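Local structure of glucokinase (Leishmania braziliensis MHOM/BR/75/M2904, 6EDI) at residues A[55-60]-A[403-408]; A[217-222]-A[228-233]. The protein probably transfers a phosphate from ATP to D-glucose, acting as a dimeric glucokinase of the actin-like ATPase clan. All coordinates share one frame; numbering follows the deposited sequence.

Contact 1: A[55-60]-A[403-408]; sequences GFSQAS and GCLGFG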
loop_
_atom_site.group_PDB
_atom_site.type_symbol
_atom_site.label_atom_id
_atom_site.label_comp_id
_atom_site.label_asym_id
_atom_site.label_seq_id
_atom_site.Cartn_x
_atom_site.Cartn_y
_atom_site.Cartn_z
ATOM N N GLY A 55 25.101 10.818 10.569
ATOM C CA GLY A 55 25.120 11.279 11.942
ATOM C C GLY A 55 24.243 10.488 12.892
ATOM O O GLY A 55 24.001 9.306 12.695
ATOM N N PHE A 56 23.772 11.170 13.927
ATOM C CA PHE A 56 23.111 10.525 15.051
ATOM C C PHE A 56 21.925 11.362 15.469
ATOM O O PHE A 56 21.953 12.590 15.370
ATOM C CB PHE A 56 24.097 10.400 16.217
ATOM C CG PHE A 56 25.319 9.631 15.874
ATOM C CD1 PHE A 56 25.318 8.249 15.935
ATOM C CD2 PHE A 56 26.466 10.290 15.443
ATOM C CE1 PHE A 56 26.445 7.526 15.594
ATOM C CE2 PHE A 56 27.603 9.588 15.100
ATOM C CZ PHE A 56 27.602 8.206 15.176
ATOM N N SER A 57 20.876 10.698 15.937
ATOM C CA SER A 57 19.686 11.402 16.384
ATOM C C SER A 57 19.215 10.809 17.700
ATOM O O SER A 57 19.507 9.656 18.015
ATOM C CB SER A 57 18.564 11.272 15.358
ATOM O OG SER A 57 18.246 9.907 15.175
ATOM N N GLN A 58 18.483 11.602 18.468
ATOM C CA GLN A 58 17.855 11.088 19.672
ATOM C C GLN A 58 16.650 11.960 19.957
ATOM O O GLN A 58 16.528 13.052 19.398
ATOM C CB GLN A 58 18.844 11.150 20.837
ATOM C CG GLN A 58 19.425 12.535 21.025
ATOM C CD GLN A 58 20.222 12.674 22.304
ATOM O OE1 GLN A 58 20.550 13.787 22.717
ATOM N NE2 GLN A 58 20.534 11.547 22.946
ATOM N N ALA A 59 15.748 11.470 20.801
ATOM C CA ALA A 59 14.653 12.287 21.301
ATOM C C ALA A 59 14.981 12.864 22.685
ATOM O O ALA A 59 16.145 13.021 23.053
ATOM C CB ALA A 59 13.376 11.469 21.367
ATOM N N SER A 60 13.929 13.187 23.431
ATOM C CA SER A 60 14.002 13.594 24.837
ATOM C C SER A 60 12.557 13.570 25.339
ATOM O O SER A 60 11.665 14.069 24.658
ATOM C CB SER A 60 14.602 14.998 24.992
ATOM O OG SER A 60 15.908 15.079 24.451
ATOM N N GLY A 403 13.524 10.769 9.659
ATOM C CA GLY A 403 12.886 9.512 9.312
ATOM C C GLY A 403 13.737 8.309 9.634
ATOM O O GLY A 403 13.219 7.206 9.869
ATOM N N CYS A 404 15.053 8.516 9.643
ATOM C CA CYS A 404 15.939 7.451 10.059
ATOM C C CYS A 404 15.680 7.153 11.538
ATOM O O CYS A 404 15.728 5.996 11.955
ATOM C CB CYS A 404 17.405 7.812 9.788
ATOM S SG CYS A 404 17.863 7.782 8.022
ATOM N N LEU A 405 15.364 8.189 12.320
ATOM C CA LEU A 405 14.941 7.978 13.705
ATOM C C LEU A 405 13.562 7.317 13.756
ATOM O O LEU A 405 13.322 6.386 14.549
ATOM C CB LEU A 405 14.928 9.301 14.487
ATOM C CG LEU A 405 14.496 9.271 15.965
ATOM C CD1 LEU A 405 15.291 10.257 16.814
ATOM C CD2 LEU A 405 13.008 9.558 16.117
ATOM N N GLY A 406 12.653 7.812 12.916
ATOM C CA GLY A 406 11.292 7.315 12.895
ATOM C C GLY A 406 11.289 5.820 12.647
ATOM O O GLY A 406 10.578 5.079 13.318
ATOM N N PHE A 407 12.111 5.388 11.698
ATOM C CA PHE A 407 12.301 3.983 11.414
ATOM C C PHE A 407 12.689 3.219 12.674
ATOM O O PHE A 407 12.019 2.260 13.059
ATOM C CB PHE A 407 13.378 3.797 10.359
ATOM C CG PHE A 407 13.814 2.370 10.201
ATOM C CD1 PHE A 407 13.051 1.480 9.445
ATOM C CD2 PHE A 407 14.964 1.906 10.828
ATOM C CE1 PHE A 407 13.444 0.158 9.293
ATOM C CE2 PHE A 407 15.364 0.582 10.687
ATOM C CZ PHE A 407 14.609 -0.290 9.916
ATOM N N GLY A 408 13.772 3.656 13.307
ATOM C CA GLY A 408 14.274 2.998 14.500
ATOM C C GLY A 408 13.259 2.905 15.620
ATOM O O GLY A 408 13.204 1.902 16.325
#

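Contact 2: A[217-222]-A[228-233]; sequences SLIHYV and YIVLAL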
loop_
_atom_site.group_PDB
_atom_site.type_symbol
_atom_site.label_atom_id
_atom_site.label_comp_id
_atom_site.label_asym_id
_atom_site.label_seq_id
_atom_site.Cartn_x
_atom_site.Cartn_y
_atom_site.Cartn_z
ATOM N N SER A 217 4.429 7.586 -0.360
ATOM C CA SER A 217 4.684 6.520 0.602
ATOM C C SER A 217 3.512 6.456 1.567
ATOM O O SER A 217 2.702 7.391 1.664
ATOM C CB SER A 217 6.004 6.745 1.361
ATOM O OG SER A 217 6.038 8.025 1.971
ATOM N N LEU A 218 3.387 5.346 2.275
ATOM C CA LEU A 218 2.251 5.199 3.168
ATOM C C LEU A 218 2.736 4.789 4.536
ATOM O O LEU A 218 3.483 3.802 4.669
ATOM C CB LEU A 218 1.269 4.162 2.620
ATOM C CG LEU A 218 0.085 3.811 3.522
ATOM C CD1 LEU A 218 -1.055 4.822 3.371
ATOM C CD2 LEU A 218 -0.378 2.379 3.305
ATOM N N ILE A 219 2.325 5.547 5.550
ATOM C CA ILE A 219 2.555 5.131 6.919
ATOM C C ILE A 219 1.341 4.284 7.282
ATOM O O ILE A 219 0.215 4.787 7.381
ATOM C CB ILE A 219 2.670 6.299 7.899
ATOM C CG1 ILE A 219 3.641 7.371 7.387
ATOM C CG2 ILE A 219 3.120 5.783 9.286
ATOM C CD1 ILE A 219 3.772 8.559 8.299
ATOM N N HIS A 220 1.559 2.986 7.433
ATOM C CA HIS A 220 0.452 2.080 7.775
ATOM C C HIS A 220 0.441 1.853 9.277
ATOM O O HIS A 220 1.476 1.524 9.855
ATOM C CB HIS A 220 0.609 0.756 7.034
ATOM C CG HIS A 220 -0.388 -0.292 7.448
ATOM N ND1 HIS A 220 -1.732 -0.179 7.188
ATOM C CD2 HIS A 220 -0.222 -1.470 8.092
ATOM C CE1 HIS A 220 -2.364 -1.243 7.660
ATOM N NE2 HIS A 220 -1.470 -2.043 8.206
ATOM N N TYR A 221 -0.709 2.067 9.916
ATOM C CA TYR A 221 -0.830 1.818 11.346
ATOM C C TYR A 221 -1.259 0.383 11.576
ATOM O O TYR A 221 -2.161 -0.109 10.901
ATOM C CB TYR A 221 -1.830 2.764 12.022
ATOM C CG TYR A 221 -2.061 2.383 13.466
ATOM C CD1 TYR A 221 -1.082 2.581 14.424
ATOM C CD2 TYR A 221 -3.253 1.793 13.864
ATOM C CE1 TYR A 221 -1.279 2.217 15.737
ATOM C CE2 TYR A 221 -3.457 1.422 15.178
ATOM C CZ TYR A 221 -2.470 1.640 16.108
ATOM O OH TYR A 221 -2.666 1.280 17.414
ATOM N N VAL A 222 -0.599 -0.270 12.528
ATOM C CA VAL A 222 -0.798 -1.689 12.820
ATOM C C VAL A 222 -1.388 -1.871 14.223
ATOM O O VAL A 222 -0.676 -1.770 15.230
ATOM C CB VAL A 222 0.536 -2.475 12.739
ATOM C CG1 VAL A 222 0.289 -3.932 13.065
ATOM C CG2 VAL A 222 1.199 -2.332 11.360
ATOM N N TYR A 228 3.678 1.464 13.702
ATOM C CA TYR A 228 3.498 1.856 12.311
ATOM C C TYR A 228 4.592 1.253 11.433
ATOM O O TYR A 228 5.710 1.007 11.897
ATOM C CB TYR A 228 3.605 3.379 12.183
ATOM C CG TYR A 228 2.616 4.209 12.978
ATOM C CD1 TYR A 228 2.789 4.435 14.346
ATOM C CD2 TYR A 228 1.558 4.828 12.347
ATOM C CE1 TYR A 228 1.885 5.230 15.063
ATOM C CE2 TYR A 228 0.660 5.629 13.046
ATOM C CZ TYR A 228 0.830 5.827 14.390
ATOM O OH TYR A 228 -0.085 6.619 15.055
ATOM N N ILE A 229 4.292 1.050 10.153
ATOM C CA ILE A 229 5.329 0.662 9.212
ATOM C C ILE A 229 5.113 1.489 7.963
ATOM O O ILE A 229 3.980 1.743 7.571
ATOM C CB ILE A 229 5.315 -0.864 8.899
ATOM C CG1 ILE A 229 6.440 -1.234 7.927
ATOM C CG2 ILE A 229 3.931 -1.328 8.386
ATOM C CD1 ILE A 229 6.751 -2.731 7.891
ATOM N N VAL A 230 6.196 1.954 7.361
ATOM C CA VAL A 230 6.068 2.736 6.141
ATOM C C VAL A 230 6.320 1.861 4.921
ATOM O O VAL A 230 7.229 1.027 4.912
ATOM C CB VAL A 230 7.020 3.944 6.119
ATOM C CG1 VAL A 230 6.960 4.634 4.745
ATOM C CG2 VAL A 230 6.664 4.928 7.238
ATOM N N LEU A 231 5.494 2.043 3.897
ATOM C CA LEU A 231 5.706 1.373 2.633
ATOM C C LEU A 231 6.055 2.447 1.629
ATOM O O LEU A 231 5.305 3.418 1.483
ATOM C CB LEU A 231 4.445 0.638 2.174
ATOM C CG LEU A 231 4.169 -0.736 2.791
ATOM C CD1 LEU A 231 3.777 -0.592 4.254
ATOM C CD2 LEU A 231 3.085 -1.507 2.033
ATOM N N ALA A 232 7.199 2.265 0.975
ATOM C CA ALA A 232 7.619 3.048 -0.194
ATOM C C ALA A 232 6.627 2.781 -1.332
ATOM O O ALA A 232 6.195 1.642 -1.510
ATOM C CB ALA A 232 9.021 2.613 -0.620
ATOM N N LEU A 233 6.285 3.810 -2.109
ATOM C CA LEU A 233 5.290 3.673 -3.182
ATOM C C LEU A 233 5.699 4.377 -4.480
ATOM O O LEU A 233 6.617 5.197 -4.490
ATOM C CB LEU A 233 3.947 4.234 -2.718
ATOM C CG LEU A 233 3.241 3.570 -1.538
ATOM C CD1 LEU A 233 2.016 4.367 -1.150
ATOM C CD2 LEU A 233 2.848 2.143 -1.894
#

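Contact 1: A[55-60]-A[403-408]
Ser57 turns its side chain from strand 51-58 toward Leu405 on helix 399-409, and these two residues carry most of a small, buried contact. The preceding residue, Phe56, points to the opposite face of the strand, where Val91 and Leu95 of helix 84-98 pack on it. The Ser57 hydroxyl sits against the leucine stem and one branch together: OG lies 3.4 Å from Leu405 CB and equally 3.4 Å from Leu405 CD1. CB of Ser57 supports the same methyl, 3.7 Å from Leu405 CD1. Contact with the aliphatic leucine is van der Waals only; OG hydrogen-bonds instead to the carbonyl O of Tyr42 on the neighbouring strand, which also pairs with Ser57 through the backbone. That bond fixes the rotation of the hydroxyl and gives this buried group a polar partner, while its Leu405 neighbours are carbon. Leu405 reaches the strand because its CG extends anti to the backbone N, with chi1 at 180°; chi2 of 144° lies well off a staggered value and brings CD1 over the strand backbone. At Gln58 the same methyl meets main chain, with Leu405 CD1 3.8 Å from Gln58 C. The Gln58 side chain leaves from the other side of the strand, where its NE2 bonds to Ser35 O. CD1 then ends at the start of the next residue, 4.2 Å from Ala59 N, as the strand gives way to loop. Cys404 joins Leu405 in covering the near side by resting on Val44. A sheet layered between helices in this way, with strands 41-48 and 51-58 as a central hairpin and the C-terminal helix returning to it, is characteristic of the N-terminal domain of sugar kinases with the ASKHA (actin-like ATPase) fold.

Contact 2: A[217-222]-A[228-233]
Leu218 pairs with Leu231 and His220 with Ile229 through two reciprocal sets of backbone hydrogen bonds. Leu218 N to Leu231 O and Leu231 N to Leu218 O both measure 2.8 Å. The other pair is likewise bonded in both directions, with His220 N reaching Ile229 O at 2.7 Å. Two CA-H...O contacts fill the intervening positions: Val230 CA lies 3.2 Å from Leu218 O, and Tyr228 CA approaches His220 O likewise.

This is an antiparallel beta hairpin, with Ser217-Ala232, Ile219-Val230 and Tyr221-Tyr228 as its non-hydrogen-bonded pairs. It finishes the 205-210, 214-222, 227-233 meander of the C-terminal domain of the ASKHA fold, at the edge of the sheet within this chain.

Aromatic contact comes from Tyr221 and Tyr228, a T-shaped pair with planes at 62°. The edge of Tyr221 is presented to Tyr228, its CD1 standing 3.7 Å above the centre of the Tyr228 ring. Each hydroxyl is anchored elsewhere, Tyr228 OH to Gly201 O and Tyr221 OH to Asp226 OD1, which limits how far either ring can swing.

On the sheet face that carries Ile219, Tyr228 and Val230, apolar contact continues: Ile219 CG2 touches Tyr228 CD2 at 3.6 Å and Ile219 CG1 meets Val230 CG2 at 3.9 Å. Helix 157-170 packs there through Ala162 and Leu166. On the reverse face Ile229 CG2 approaches the edge of the His220 ring, near its plane; a hydrogen bond between His220 ND1 and Arg204 NE holds that ring. Val222 CG2 also meets Ile229 CG2, at 4.2 Å. With CG anti to the carbonyl carbon (chi1 -63°), Leu233 lays CD1 against Leu218 CB at 3.8 Å. Val222 and Ile229 of the second subunit pack against Ile229 and Val222 respectively, while Arg204 NH2 of that subunit bonds to Ala232 O.

How the contacts relate
Contact 1 belongs to the N-terminal domain and contact 2 to the sheet of the C-terminal domain, with centres 17 Å apart. Their nearest atoms are about 7 Å apart, so they do not touch. Both segments of contact 2 fall, in sequence, between the two halves of contact 1. One link runs through Gln410, just after the helix of contact 1: its OE1 accepts a hydrogen bond from Tyr228 N. The second subunit packs on the hairpin of contact 2, and its Val224 also meets Phe407, on that helix but outside contact 1 itself. The structure is in an open conformation; substrates probably bind in the cleft between the two domains, as in related kinases.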